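Local coordinates for protein galactitol 1-phosphate 5-dehydrogenase (PDB 4UEJ) that oxidises galactitol 1-phosphate to D-tagatose 6-phosphate with NAD(+), as a homodimeric zinc-containing enzyme of the alcohol dehydrogenase family, at residues Q25-V30 with V122-N127; G36-D41 with G58-G63; H151-A156 with N230-E235; H253-L258 with T282-W287; P315-R320 with K341-P346. One frame throughout, in Å; residues are numbered along the deposited sequence. Where two conformers were deposited one is given.

Interactions 1, 2 and 5 share one mixed sheet: strand 27-36 runs antiparallel beside strands 60-68, 120-124 and 341-344. Interactions 3 and 4 belong to the parallel nucleotide-binding sheet, where strands 231-235 and 255-258 are neighbours. Interactions 2, 3 and 4 are buried, whereas 1 and 5 are partly open. Their chemistry differs accordingly: interaction 1 adds a salt bridge to its strand pairing, interaction 3 is wholly apolar, and interaction 2 gathers waters and a zinc ion. Interaction 5 abuts interaction 2 through Lys341 NZ, which lies 2.6 Å from Glu60 OE1. Interactions 3 and 4, with centres about 6 Å apart, both touch the second subunit.

Interaction 1. Residues Q25-V30 with V122-N127; sequences QDEVRV and VVKRKN
The carboxylate arm of Glu27, extended beyond CG, lies across Val122, with OE1 3.5 Å from Val122 CG1. Its other oxygen, OE2, forms a salt bridge with Lys124 NZ at 2.9 Å. The ammonium group comes from the anti side of OE2, 31° out of the carboxylate plane. Lys124 starts away from strand 27-30 but folds back at chi2 (-53°), which carries its amino end over the Glu27 side chain. The backbones of these residues form an antiparallel pairing of the GroES-like domain of this dehydrogenase family, in which Val28 and Val123 form the hydrogen-bonded pair: Val28 N to Val123 O is 2.8 Å, and Val123 N to Val28 O is 3.0 Å. Their CG2 methyls meet at 3.9 Å on the sheet face that strand 128-130 covers through Val128. Where the pairing ends, Arg125 N donates to Asp26 O at 2.8 Å. On the Arg29 face, Arg29 CB packs 4.0 Å from Val122 CG2, while the guanidinium end turns off to a salt bridge with Asp66.

Interaction 2. Residues G36-D41 with G58-G63; sequences GLCGSD and GHEFSG. With ZN (zinc ion), chain D.
Cys38 and His59 converge on a zinc that is catalytic by similarity to relatives, and their side chains touch on the way, Cys38 CB lying 3.6 Å from His59 CE1. His59 NE2 binds the zinc ion at 2.1 Å, whereas Cys38 SG stands at a long 2.7 Å. The tight part is direct: Glu60 OE2 comes 3.3 Å from Cys38 CB, and Gly36 N donates to Glu60 O at 2.7 Å in a nearly straight bond (173°). OE2 also accepts from the water bound to the zinc, for which Glu144 is by similarity a further ligand, while OE1 is taken by Lys341. The Asp41 side is looser and joined mainly through waters. One water accepts from His59 N and lies 2.7 Å from Asp41 OD2; another donates to Asp41 OD1 and accepts from His59 ND1 at 2.7 Å, in the ring plane at its edge. Asp41 thus works in the second shell: OD2 accepts from Cys38 N at 3.0 Å and OD1 pairs with Arg44. With an alanine here, Cys38 N and the water on His59 ND1 would probably each lose a partner, leaving the two zinc ligands less firmly positioned. Cys38 SG in return accepts from Ser40 N; with the Cys38 N bond to Asp41 OD2 this makes a capping box ahead of helix 41-46, beside the cysteine-histidine zinc site of medium-chain alcohol dehydrogenases.

Interaction 3. Residues H151-A156 with N230-E235; sequences HAFHLA and NQLILE
The Phe153 ring offers its edge to Leu234: Leu234 CD1 sits near the ring plane, 3.5 Å from Phe153 CE1, while Leu232 CD2 approaches obliquely, 3.8 Å from Phe153 CD1. The contact lays the end of helix 143-155 against strand 231-235 of the Rossmann-type parallel sheet; the short segments run at 143° to each other, their axes 10.1 Å apart, a separation bridged by apolar side chains. Phe153 leaves its helix beside the strand rather than pointing straight at it, but with CG anti to the carbonyl carbon (chi1 -66°) its ring swings back to cross Leu234 at about a right angle. Cys179 and Ala180 of helix 171-182 also touch this ring. An alanine in place of Phe153 would probably open a gap between the two helices and the sheet and leave the Leu234 methyls without their main partner across the contact. Ala152 CB meets Leu234 CD2 at 4.0 Å. One turn on, where the helix ends, Ala156 CB rests 3.6 Å from Leu232 CD1.

Interaction 4. Residues H253-L258 with T282-W287; sequences HAQLAL and TVIGSW
Leu258 and Val283 make the closest side-chain contact between these parallel strands, CD1 of the leucine reaching CG1 of the valine at 3.5 Å. Leu258 holds CG anti to its carbonyl carbon with chi2 extended (175°), sending CD1 over its neighbour; Val283 answers with the methyl opposite its own backbone N (chi1 179°). On the sheet face of Gln255 and Ile284, the isoleucine stretches out through CG1, and its CD1 lies 4.0 Å from Gln255 NE2. That amide is gripped at both ends, OE1 by Lys162 and NE2 by Ala156 O, which probably fixes its rotation beside the Ile284 methyl. Backbone bonds alternate along the pair, from Leu256 N to Thr282 O (2.8 Å); Ile284 N meets Leu256 O from above the carbonyl plane, and Ser286 N to Leu258 O is more bent. Strand 255-258 is flanked by strand 231-235, and helix 143-155 packs on Ile284 and Ser286 through Leu155. Strand 282-285, outermost within the chain, pairs at Val283 antiparallel with a strand of the second subunit, carrying the sheet across the interface.

Interaction 5. Residues P315-R320 with K341-P346; sequences PLIAHR and KVLLIP
A beta-alpha-beta unit, strand 317-321, helix 323-333 and strand 341-344, brings its two parallel strands together, with a beta bulge where Ala318 and His319 face Lys341. The evidence is a shared acceptor: Lys341 O takes Ala318 N at 2.8 Å and His319 N at 3.3 Å, both from the same face of the carbonyl plane. The register shifts by one residue, as Ile317 pairs with Lys341 but His319 with Val342. Regular bonds bracket the bulge, Lys341 N to Leu316 O at 2.8 Å and Leu343 N to His319 O at 2.7 Å. Side chains add apolar contact on both faces of the pair. Ile317 crosses Leu343 at about a right angle, their CD1 methyls 3.7 Å apart; the guanidinium of Arg320 has Ile317 CG2 over one face and forms salt bridges with Glu138 and Glu314. On the reverse face Val342 CG1 packs 3.9 Å from His319 CB, while His319 NE2 bonds to Ser325. Lys341, bent at chi2 and chi3 (59° and 61°), curls its ammonium away from strand 317-320 to Leu37 O as well as Glu60. Helix 323-333 covers Val342 with Phe326, and strand 27-36 flanks strand 341-344, touching Leu343 through Ser34.

Interaction 1. Residues Q25-V30 with V122-N127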
# COMPACT_ATOMS: atom_id res chain seq x y z
N GLN A 25 3.60 39.96 -14.10
CA GLN A 25 3.15 39.84 -15.48
C GLN A 25 2.42 38.53 -15.74
O GLN A 25 1.64 38.44 -16.68
CB GLN A 25 4.34 39.98 -16.44
CG GLN A 25 5.33 38.83 -16.37
CD GLN A 25 6.44 38.98 -17.39
OE1 GLN A 25 6.38 39.86 -18.25
NE2 GLN A 25 7.45 38.13 -17.31
N ASP A 26 2.67 37.53 -14.89
CA ASP A 26 2.10 36.21 -15.10
C ASP A 26 0.91 35.93 -14.18
O ASP A 26 0.52 34.77 -13.99
CB ASP A 26 3.18 35.12 -14.94
CG ASP A 26 3.72 35.02 -13.51
OD1 ASP A 26 3.57 35.98 -12.72
OD2 ASP A 26 4.31 33.97 -13.18
N GLU A 27 0.33 36.98 -13.62
CA GLU A 27 -0.85 36.81 -12.77
C GLU A 27 -2.15 37.18 -13.48
O GLU A 27 -2.14 37.88 -14.49
CB GLU A 27 -0.72 37.65 -11.50
CG GLU A 27 0.32 37.14 -10.55
CD GLU A 27 0.48 38.01 -9.32
OE1 GLU A 27 0.14 39.21 -9.38
OE2 GLU A 27 0.91 37.48 -8.28
N VAL A 28 -3.26 36.68 -12.95
CA VAL A 28 -4.59 37.10 -13.40
C VAL A 28 -5.44 37.43 -12.18
O VAL A 28 -5.14 36.98 -11.07
CB VAL A 28 -5.30 36.00 -14.21
CG1 VAL A 28 -4.48 35.61 -15.43
CG2 VAL A 28 -5.56 34.79 -13.34
N ARG A 29 -6.50 38.19 -12.39
CA ARG A 29 -7.47 38.39 -11.32
C ARG A 29 -8.78 37.73 -11.70
O ARG A 29 -9.25 37.87 -12.83
CB ARG A 29 -7.71 39.88 -11.02
CG ARG A 29 -8.67 40.09 -9.85
CD ARG A 29 -8.61 41.50 -9.27
NE ARG A 29 -8.92 42.52 -10.26
CZ ARG A 29 -8.09 43.50 -10.59
NH1 ARG A 29 -6.90 43.60 -10.00
NH2 ARG A 29 -8.45 44.40 -11.51
N VAL A 30 -9.35 37.00 -10.76
CA VAL A 30 -10.60 36.30 -11.01
C VAL A 30 -11.74 36.89 -10.19
O VAL A 30 -11.63 37.05 -8.98
CB VAL A 30 -10.48 34.80 -10.68
CG1 VAL A 30 -11.78 34.09 -11.00
CG2 VAL A 30 -9.32 34.18 -11.45
N VAL A 122 -6.33 37.30 -6.77
CA VAL A 122 -5.25 37.34 -7.73
C VAL A 122 -4.42 36.06 -7.59
O VAL A 122 -4.05 35.68 -6.49
CB VAL A 122 -4.37 38.58 -7.54
CG1 VAL A 122 -3.10 38.47 -8.36
CG2 VAL A 122 -5.14 39.84 -7.93
N VAL A 123 -4.18 35.38 -8.71
CA VAL A 123 -3.41 34.13 -8.72
C VAL A 123 -2.52 34.07 -9.96
O VAL A 123 -2.65 34.90 -10.86
CB VAL A 123 -4.33 32.88 -8.71
CG1 VAL A 123 -5.27 32.89 -7.51
CG2 VAL A 123 -5.12 32.79 -10.01
N LYS A 124 -1.62 33.09 -10.01
CA LYS A 124 -0.81 32.89 -11.20
C LYS A 124 -1.65 32.34 -12.35
O LYS A 124 -2.64 31.64 -12.12
CB LYS A 124 0.36 31.93 -10.93
CG LYS A 124 1.21 32.31 -9.73
CD LYS A 124 1.71 33.73 -9.81
CE LYS A 124 2.54 34.04 -8.58
NZ LYS A 124 3.02 35.45 -8.53
N ARG A 125 -1.25 32.65 -13.58
CA ARG A 125 -1.85 32.03 -14.76
C ARG A 125 -1.94 30.51 -14.61
O ARG A 125 -2.94 29.88 -14.97
CB ARG A 125 -1.04 32.38 -16.02
CG ARG A 125 -1.40 31.56 -17.26
CD ARG A 125 -2.84 31.78 -17.67
NE ARG A 125 -3.23 30.95 -18.81
CZ ARG A 125 -3.79 29.75 -18.70
NH1 ARG A 125 -4.04 29.22 -17.51
NH2 ARG A 125 -4.12 29.07 -19.80
N LYS A 126 -0.90 29.92 -14.03
CA LYS A 126 -0.86 28.47 -13.88
C LYS A 126 -1.84 27.97 -12.83
O LYS A 126 -2.03 26.76 -12.69
CB LYS A 126 0.56 28.01 -13.54
CG LYS A 126 1.49 28.03 -14.76
CD LYS A 126 2.79 27.31 -14.48
CE LYS A 126 3.37 26.71 -15.76
NZ LYS A 126 3.50 27.73 -16.84
N ASN A 127 -2.47 28.90 -12.11
CA ASN A 127 -3.48 28.55 -11.11
C ASN A 127 -4.91 28.69 -11.62
O ASN A 127 -5.85 28.67 -10.83
CB ASN A 127 -3.33 29.43 -9.85
CG ASN A 127 -2.07 29.13 -9.07
OD1 ASN A 127 -1.31 30.04 -8.74
ND2 ASN A 127 -1.86 27.85 -8.75

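Interaction 2. Residues G36-D41 with G58-G63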
# COMPACT_ATOMS: atom_id res chain seq x y z
N GLY A 36 -16.78 26.45 -3.36
CA GLY A 36 -17.30 25.39 -2.51
C GLY A 36 -16.50 25.15 -1.26
O GLY A 36 -15.28 25.35 -1.27
N LEU A 37 -17.17 24.72 -0.19
CA LEU A 37 -16.49 24.28 1.03
C LEU A 37 -16.11 22.80 0.97
O LEU A 37 -16.97 21.95 0.77
CB LEU A 37 -17.38 24.53 2.25
CG LEU A 37 -16.83 24.19 3.63
CD1 LEU A 37 -15.86 25.27 4.08
CD2 LEU A 37 -17.95 24.01 4.64
N CYS A 38 -14.82 22.50 1.16
CA CYS A 38 -14.31 21.13 1.16
C CYS A 38 -14.39 20.50 2.56
O CYS A 38 -14.31 21.20 3.57
CB CYS A 38 -12.85 21.13 0.65
SG CYS A 38 -12.08 19.49 0.39
N GLY A 39 -14.55 19.18 2.61
CA GLY A 39 -14.47 18.47 3.88
C GLY A 39 -13.18 18.78 4.63
O GLY A 39 -13.18 18.86 5.87
N SER A 40 -12.10 18.97 3.89
CA SER A 40 -10.79 19.27 4.48
C SER A 40 -10.75 20.64 5.14
O SER A 40 -9.85 20.93 5.92
CB SER A 40 -9.70 19.17 3.41
OG SER A 40 -9.92 20.13 2.39
N ASP A 41 -11.73 21.48 4.82
CA ASP A 41 -11.81 22.82 5.40
C ASP A 41 -12.32 22.79 6.83
O ASP A 41 -12.02 23.68 7.63
CB ASP A 41 -12.70 23.73 4.53
CG ASP A 41 -12.02 24.16 3.24
OD1 ASP A 41 -10.79 24.36 3.25
OD2 ASP A 41 -12.72 24.32 2.21
N GLY A 58 -10.85 28.34 0.76
CA GLY A 58 -11.52 28.18 -0.52
C GLY A 58 -10.60 27.77 -1.66
O GLY A 58 -9.88 28.61 -2.22
N HIS A 59 -10.63 26.49 -2.02
CA HIS A 59 -9.81 26.01 -3.14
C HIS A 59 -10.61 25.26 -4.20
O HIS A 59 -10.05 24.57 -5.05
CB HIS A 59 -8.68 25.12 -2.64
CG HIS A 59 -9.13 23.90 -1.89
ND1 HIS A 59 -9.43 23.92 -0.55
CD2 HIS A 59 -9.29 22.62 -2.30
CE1 HIS A 59 -9.77 22.70 -0.16
NE2 HIS A 59 -9.70 21.90 -1.20
N GLU A 60 -11.93 25.43 -4.16
CA GLU A 60 -12.85 24.76 -5.07
C GLU A 60 -13.73 25.83 -5.66
O GLU A 60 -14.86 26.01 -5.21
CB GLU A 60 -13.72 23.73 -4.34
CG GLU A 60 -12.98 22.63 -3.60
CD GLU A 60 -13.95 21.70 -2.87
OE1 GLU A 60 -15.11 22.10 -2.66
OE2 GLU A 60 -13.56 20.56 -2.51
N PHE A 61 -13.23 26.57 -6.64
CA PHE A 61 -14.02 27.68 -7.13
C PHE A 61 -13.84 27.99 -8.60
O PHE A 61 -12.89 27.55 -9.24
CB PHE A 61 -13.76 28.95 -6.29
CG PHE A 61 -12.35 29.48 -6.35
CD1 PHE A 61 -11.41 29.08 -5.41
CD2 PHE A 61 -11.99 30.45 -7.27
CE1 PHE A 61 -10.11 29.60 -5.42
CE2 PHE A 61 -10.69 30.98 -7.29
CZ PHE A 61 -9.77 30.58 -6.36
N SER A 62 -14.81 28.74 -9.13
CA SER A 62 -14.78 29.19 -10.51
C SER A 62 -15.19 30.65 -10.58
O SER A 62 -15.71 31.21 -9.62
CB SER A 62 -15.72 28.35 -11.38
OG SER A 62 -17.04 28.44 -10.88
N GLY A 63 -14.96 31.25 -11.73
CA GLY A 63 -15.32 32.64 -11.92
C GLY A 63 -14.85 33.10 -13.28
O GLY A 63 -14.53 32.29 -14.15
ZN ZN D . -10.07 19.85 -1.37
O HOH W 1 -13.69 27.12 -2.61
O HOH W 2 -12.46 24.85 -0.44
O HOH W 3 -9.58 25.84 1.38
O HOH W 4 -11.31 19.42 -2.89

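Interaction 3. Residues H151-A156 with N230-E235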
# COMPACT_ATOMS: atom_id res chain seq x y z
N HIS A 151 -7.65 11.44 -9.84
CA HIS A 151 -6.23 11.25 -9.58
C HIS A 151 -5.97 9.88 -8.97
O HIS A 151 -5.03 9.19 -9.35
CB HIS A 151 -5.68 12.33 -8.65
CG HIS A 151 -4.21 12.22 -8.43
ND1 HIS A 151 -3.29 12.39 -9.45
CD2 HIS A 151 -3.49 11.93 -7.32
CE1 HIS A 151 -2.07 12.21 -8.97
NE2 HIS A 151 -2.16 11.94 -7.68
N ALA A 152 -6.82 9.50 -8.01
CA ALA A 152 -6.72 8.16 -7.42
C ALA A 152 -6.93 7.06 -8.46
O ALA A 152 -6.16 6.09 -8.48
CB ALA A 152 -7.71 8.00 -6.29
N PHE A 153 -7.94 7.19 -9.33
CA PHE A 153 -8.11 6.22 -10.43
C PHE A 153 -6.87 6.15 -11.32
O PHE A 153 -6.44 5.07 -11.75
CB PHE A 153 -9.33 6.57 -11.30
CG PHE A 153 -10.65 6.43 -10.59
CD1 PHE A 153 -10.79 5.60 -9.49
CD2 PHE A 153 -11.76 7.14 -11.02
CE1 PHE A 153 -12.01 5.47 -8.83
CE2 PHE A 153 -12.98 7.02 -10.36
CZ PHE A 153 -13.10 6.20 -9.26
N HIS A 154 -6.29 7.31 -11.62
CA HIS A 154 -5.09 7.36 -12.45
C HIS A 154 -3.93 6.61 -11.81
O HIS A 154 -3.24 5.85 -12.48
CB HIS A 154 -4.69 8.82 -12.69
CG HIS A 154 -3.45 8.97 -13.52
ND1 HIS A 154 -2.63 10.07 -13.44
CD2 HIS A 154 -2.90 8.16 -14.46
CE1 HIS A 154 -1.62 9.93 -14.28
NE2 HIS A 154 -1.77 8.78 -14.91
N LEU A 155 -3.74 6.79 -10.51
CA LEU A 155 -2.65 6.09 -9.82
C LEU A 155 -2.88 4.59 -9.83
O LEU A 155 -1.92 3.83 -9.79
CB LEU A 155 -2.52 6.57 -8.38
CG LEU A 155 -2.01 8.00 -8.21
CD1 LEU A 155 -1.99 8.36 -6.74
CD2 LEU A 155 -0.63 8.17 -8.82
N ALA A 156 -4.14 4.18 -9.89
CA ALA A 156 -4.50 2.76 -9.91
C ALA A 156 -4.54 2.17 -11.31
O ALA A 156 -4.95 1.03 -11.49
CB ALA A 156 -5.84 2.56 -9.23
N ASN A 230 -10.43 -8.14 -8.87
CA ASN A 230 -10.20 -6.88 -9.57
C ASN A 230 -10.88 -5.70 -8.90
O ASN A 230 -11.47 -4.83 -9.57
CB ASN A 230 -10.63 -7.00 -11.02
CG ASN A 230 -9.88 -8.10 -11.75
OD1 ASN A 230 -8.67 -8.00 -11.95
ND2 ASN A 230 -10.59 -9.15 -12.14
N GLN A 231 -10.79 -5.66 -7.58
CA GLN A 231 -11.33 -4.55 -6.82
C GLN A 231 -10.41 -3.35 -6.81
O GLN A 231 -9.20 -3.47 -6.77
CB GLN A 231 -11.61 -4.96 -5.38
CG GLN A 231 -12.82 -5.83 -5.22
CD GLN A 231 -13.05 -6.21 -3.79
OE1 GLN A 231 -12.21 -5.96 -2.93
NE2 GLN A 231 -14.20 -6.82 -3.52
N LEU A 232 -11.04 -2.19 -6.82
CA LEU A 232 -10.37 -0.93 -6.58
C LEU A 232 -11.20 -0.21 -5.54
O LEU A 232 -12.35 0.17 -5.80
CB LEU A 232 -10.25 -0.11 -7.87
CG LEU A 232 -9.83 1.34 -7.71
CD1 LEU A 232 -8.48 1.39 -7.01
CD2 LEU A 232 -9.77 2.01 -9.09
N ILE A 233 -10.64 -0.07 -4.35
CA ILE A 233 -11.33 0.50 -3.22
C ILE A 233 -10.77 1.91 -2.98
O ILE A 233 -9.56 2.09 -2.85
CB ILE A 233 -11.14 -0.36 -1.97
CG1 ILE A 233 -11.52 -1.83 -2.25
CG2 ILE A 233 -11.90 0.21 -0.80
CD1 ILE A 233 -11.23 -2.78 -1.10
N LEU A 234 -11.64 2.90 -2.97
CA LEU A 234 -11.19 4.25 -2.63
C LEU A 234 -11.67 4.60 -1.24
O LEU A 234 -12.87 4.64 -0.99
CB LEU A 234 -11.72 5.29 -3.62
CG LEU A 234 -10.87 5.63 -4.83
CD1 LEU A 234 -10.71 4.40 -5.72
CD2 LEU A 234 -11.51 6.80 -5.58
N GLU A 235 -10.72 4.85 -0.35
CA GLU A 235 -11.02 5.29 1.00
C GLU A 235 -11.08 6.81 0.99
O GLU A 235 -10.03 7.46 0.90
CB GLU A 235 -9.95 4.78 1.99
CG GLU A 235 -10.45 4.66 3.41
CD GLU A 235 -11.05 5.96 3.91
OE1 GLU A 235 -10.30 6.96 4.04
OE2 GLU A 235 -12.27 6.01 4.11

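Interaction 4. Residues H253-L258 with T282-W287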
# COMPACT_ATOMS: atom_id res chain seq x y z
N HIS A 253 -5.85 -9.52 -4.04
CA HIS A 253 -5.08 -8.54 -4.82
C HIS A 253 -5.84 -7.24 -5.11
O HIS A 253 -5.56 -6.59 -6.12
CB HIS A 253 -4.62 -9.16 -6.14
CG HIS A 253 -3.62 -10.26 -5.96
ND1 HIS A 253 -2.32 -10.15 -6.40
CD2 HIS A 253 -3.72 -11.48 -5.38
CE1 HIS A 253 -1.66 -11.26 -6.11
NE2 HIS A 253 -2.49 -12.08 -5.49
N ALA A 254 -6.75 -6.84 -4.22
CA ALA A 254 -7.45 -5.58 -4.40
C ALA A 254 -6.47 -4.44 -4.38
O ALA A 254 -5.40 -4.53 -3.76
CB ALA A 254 -8.53 -5.37 -3.31
N GLN A 255 -6.82 -3.40 -5.13
CA GLN A 255 -6.13 -2.12 -5.03
C GLN A 255 -6.88 -1.26 -4.04
O GLN A 255 -8.11 -1.11 -4.12
CB GLN A 255 -6.06 -1.42 -6.37
CG GLN A 255 -5.15 -2.06 -7.39
CD GLN A 255 -5.34 -1.45 -8.74
OE1 GLN A 255 -6.45 -1.49 -9.31
NE2 GLN A 255 -4.30 -0.83 -9.26
N LEU A 256 -6.16 -0.67 -3.10
CA LEU A 256 -6.78 0.21 -2.11
C LEU A 256 -6.16 1.59 -2.15
O LEU A 256 -5.05 1.80 -1.64
CB LEU A 256 -6.67 -0.39 -0.70
CG LEU A 256 -6.98 0.50 0.50
CD1 LEU A 256 -8.33 1.20 0.36
CD2 LEU A 256 -6.93 -0.33 1.77
N ALA A 257 -6.89 2.53 -2.73
CA ALA A 257 -6.41 3.91 -2.88
C ALA A 257 -6.85 4.75 -1.71
O ALA A 257 -8.05 4.86 -1.41
CB ALA A 257 -6.91 4.51 -4.18
N LEU A 258 -5.88 5.37 -1.05
CA LEU A 258 -6.14 6.14 0.15
C LEU A 258 -6.20 7.60 -0.24
O LEU A 258 -5.21 8.17 -0.67
CB LEU A 258 -5.04 5.92 1.19
CG LEU A 258 -4.83 4.48 1.67
CD1 LEU A 258 -3.63 4.42 2.61
CD2 LEU A 258 -6.07 3.93 2.34
N THR A 282 -2.55 -4.03 -2.84
CA THR A 282 -1.71 -2.90 -3.21
C THR A 282 -2.37 -1.66 -2.66
O THR A 282 -3.49 -1.33 -3.04
CB THR A 282 -1.57 -2.77 -4.72
OG1 THR A 282 -0.95 -3.94 -5.24
CG2 THR A 282 -0.72 -1.56 -5.05
N VAL A 283 -1.69 -1.00 -1.74
CA VAL A 283 -2.23 0.19 -1.09
C VAL A 283 -1.54 1.38 -1.74
O VAL A 283 -0.31 1.46 -1.76
CB VAL A 283 -2.00 0.16 0.43
CG1 VAL A 283 -2.55 1.42 1.08
CG2 VAL A 283 -2.66 -1.07 1.04
N ILE A 284 -2.34 2.29 -2.28
CA ILE A 284 -1.88 3.38 -3.12
C ILE A 284 -2.16 4.69 -2.42
O ILE A 284 -3.31 5.06 -2.24
CB ILE A 284 -2.61 3.35 -4.49
CG1 ILE A 284 -2.34 2.02 -5.21
CG2 ILE A 284 -2.26 4.56 -5.36
CD1 ILE A 284 -3.33 1.72 -6.33
N GLY A 285 -1.11 5.38 -1.99
CA GLY A 285 -1.31 6.68 -1.39
C GLY A 285 -1.60 7.66 -2.51
O GLY A 285 -0.91 7.67 -3.54
N SER A 286 -2.63 8.48 -2.31
CA SER A 286 -3.00 9.46 -3.31
C SER A 286 -2.93 10.82 -2.65
O SER A 286 -3.36 10.99 -1.51
CB SER A 286 -4.40 9.18 -3.89
OG SER A 286 -4.64 10.03 -5.00
N TRP A 287 -2.33 11.78 -3.33
CA TRP A 287 -2.18 13.09 -2.71
C TRP A 287 -2.47 14.12 -3.74
O TRP A 287 -1.86 14.14 -4.82
CB TRP A 287 -0.78 13.29 -2.12
CG TRP A 287 -0.68 14.54 -1.28
CD1 TRP A 287 0.17 15.59 -1.48
CD2 TRP A 287 -1.47 14.86 -0.14
NE1 TRP A 287 -0.04 16.55 -0.51
CE2 TRP A 287 -1.05 16.13 0.32
CE3 TRP A 287 -2.50 14.21 0.55
CZ2 TRP A 287 -1.61 16.75 1.44
CZ3 TRP A 287 -3.06 14.82 1.65
CH2 TRP A 287 -2.61 16.08 2.09
O HOH W 5 -2.83 -5.96 -5.59

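Interaction 5. Residues P315-R320 with K341-P346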
# COMPACT_ATOMS: atom_id res chain seq x y z
N PRO A 315 -27.59 17.41 -7.32
CA PRO A 315 -28.01 16.72 -6.09
C PRO A 315 -27.00 16.82 -4.96
O PRO A 315 -27.35 16.57 -3.82
CB PRO A 315 -28.15 15.26 -6.53
CG PRO A 315 -28.17 15.27 -8.01
CD PRO A 315 -27.42 16.47 -8.44
N LEU A 316 -25.76 17.18 -5.29
CA LEU A 316 -24.70 17.26 -4.31
C LEU A 316 -24.79 18.51 -3.45
O LEU A 316 -24.20 18.57 -2.36
CB LEU A 316 -23.32 17.23 -5.00
CG LEU A 316 -23.05 16.04 -5.90
CD1 LEU A 316 -21.71 16.20 -6.61
CD2 LEU A 316 -23.07 14.77 -5.07
N ILE A 317 -25.51 19.52 -3.93
CA ILE A 317 -25.47 20.83 -3.31
C ILE A 317 -26.49 20.97 -2.20
O ILE A 317 -27.69 20.78 -2.42
CB ILE A 317 -25.67 21.95 -4.37
CG1 ILE A 317 -24.57 21.87 -5.42
CG2 ILE A 317 -25.66 23.30 -3.70
CD1 ILE A 317 -24.83 22.64 -6.69
N ALA A 318 -26.01 21.30 -1.00
CA ALA A 318 -26.88 21.46 0.16
C ALA A 318 -27.20 22.92 0.42
O ALA A 318 -28.24 23.24 0.99
CB ALA A 318 -26.23 20.84 1.40
N HIS A 319 -26.32 23.81 -0.01
CA HIS A 319 -26.50 25.22 0.27
C HIS A 319 -25.92 26.11 -0.81
O HIS A 319 -24.79 25.90 -1.26
CB HIS A 319 -25.88 25.57 1.62
CG HIS A 319 -26.17 26.97 2.07
ND1 HIS A 319 -27.32 27.31 2.75
CD2 HIS A 319 -25.45 28.11 1.94
CE1 HIS A 319 -27.30 28.60 3.02
NE2 HIS A 319 -26.18 29.11 2.54
N ARG A 320 -26.71 27.09 -1.23
CA ARG A 320 -26.24 28.19 -2.07
C ARG A 320 -26.52 29.48 -1.32
O ARG A 320 -27.63 29.68 -0.80
CB ARG A 320 -26.95 28.23 -3.42
CG ARG A 320 -26.46 27.23 -4.46
CD ARG A 320 -27.18 27.52 -5.78
NE ARG A 320 -26.87 26.57 -6.84
CZ ARG A 320 -27.49 25.40 -7.00
NH1 ARG A 320 -28.44 25.03 -6.15
NH2 ARG A 320 -27.16 24.60 -8.00
N LYS A 341 -22.57 19.72 -0.37
CA LYS A 341 -21.71 20.82 -0.80
C LYS A 341 -22.33 22.15 -0.44
O LYS A 341 -23.44 22.48 -0.87
CB LYS A 341 -21.43 20.75 -2.30
CG LYS A 341 -20.53 21.88 -2.81
CD LYS A 341 -19.17 21.90 -2.11
CE LYS A 341 -18.41 20.59 -2.36
NZ LYS A 341 -17.02 20.60 -1.82
N VAL A 342 -21.62 22.91 0.38
CA VAL A 342 -22.02 24.27 0.70
C VAL A 342 -21.30 25.23 -0.24
O VAL A 342 -20.07 25.31 -0.22
CB VAL A 342 -21.70 24.61 2.16
CG1 VAL A 342 -22.07 26.06 2.47
CG2 VAL A 342 -22.44 23.65 3.09
N LEU A 343 -22.05 25.94 -1.07
CA LEU A 343 -21.44 26.86 -2.03
C LEU A 343 -21.59 28.30 -1.61
O LEU A 343 -22.66 28.74 -1.20
CB LEU A 343 -22.06 26.69 -3.41
CG LEU A 343 -21.78 25.41 -4.18
CD1 LEU A 343 -22.61 25.40 -5.46
CD2 LEU A 343 -20.29 25.31 -4.47
N LEU A 344 -20.49 29.04 -1.71
CA LEU A 344 -20.55 30.49 -1.66
C LEU A 344 -20.79 31.01 -3.07
O LEU A 344 -20.06 30.68 -4.01
CB LEU A 344 -19.25 31.07 -1.09
CG LEU A 344 -19.09 32.59 -1.19
CD1 LEU A 344 -20.07 33.32 -0.29
CD2 LEU A 344 -17.68 32.98 -0.84
N ILE A 345 -21.85 31.80 -3.21
CA ILE A 345 -22.20 32.43 -4.48
C ILE A 345 -22.20 33.95 -4.28
O ILE A 345 -23.21 34.53 -3.88
CB ILE A 345 -23.59 31.95 -4.99
CG1 ILE A 345 -23.64 30.42 -5.08
CG2 ILE A 345 -23.94 32.60 -6.33
CD1 ILE A 345 -22.57 29.80 -5.97
N PRO A 346 -21.05 34.60 -4.55
CA PRO A 346 -20.87 36.05 -4.34
C PRO A 346 -21.93 36.92 -5.02
O PRO A 346 -22.46 36.54 -6.07
CB PRO A 346 -19.49 36.32 -4.93
CG PRO A 346 -18.75 35.03 -4.76
CD PRO A 346 -19.80 33.97 -5.02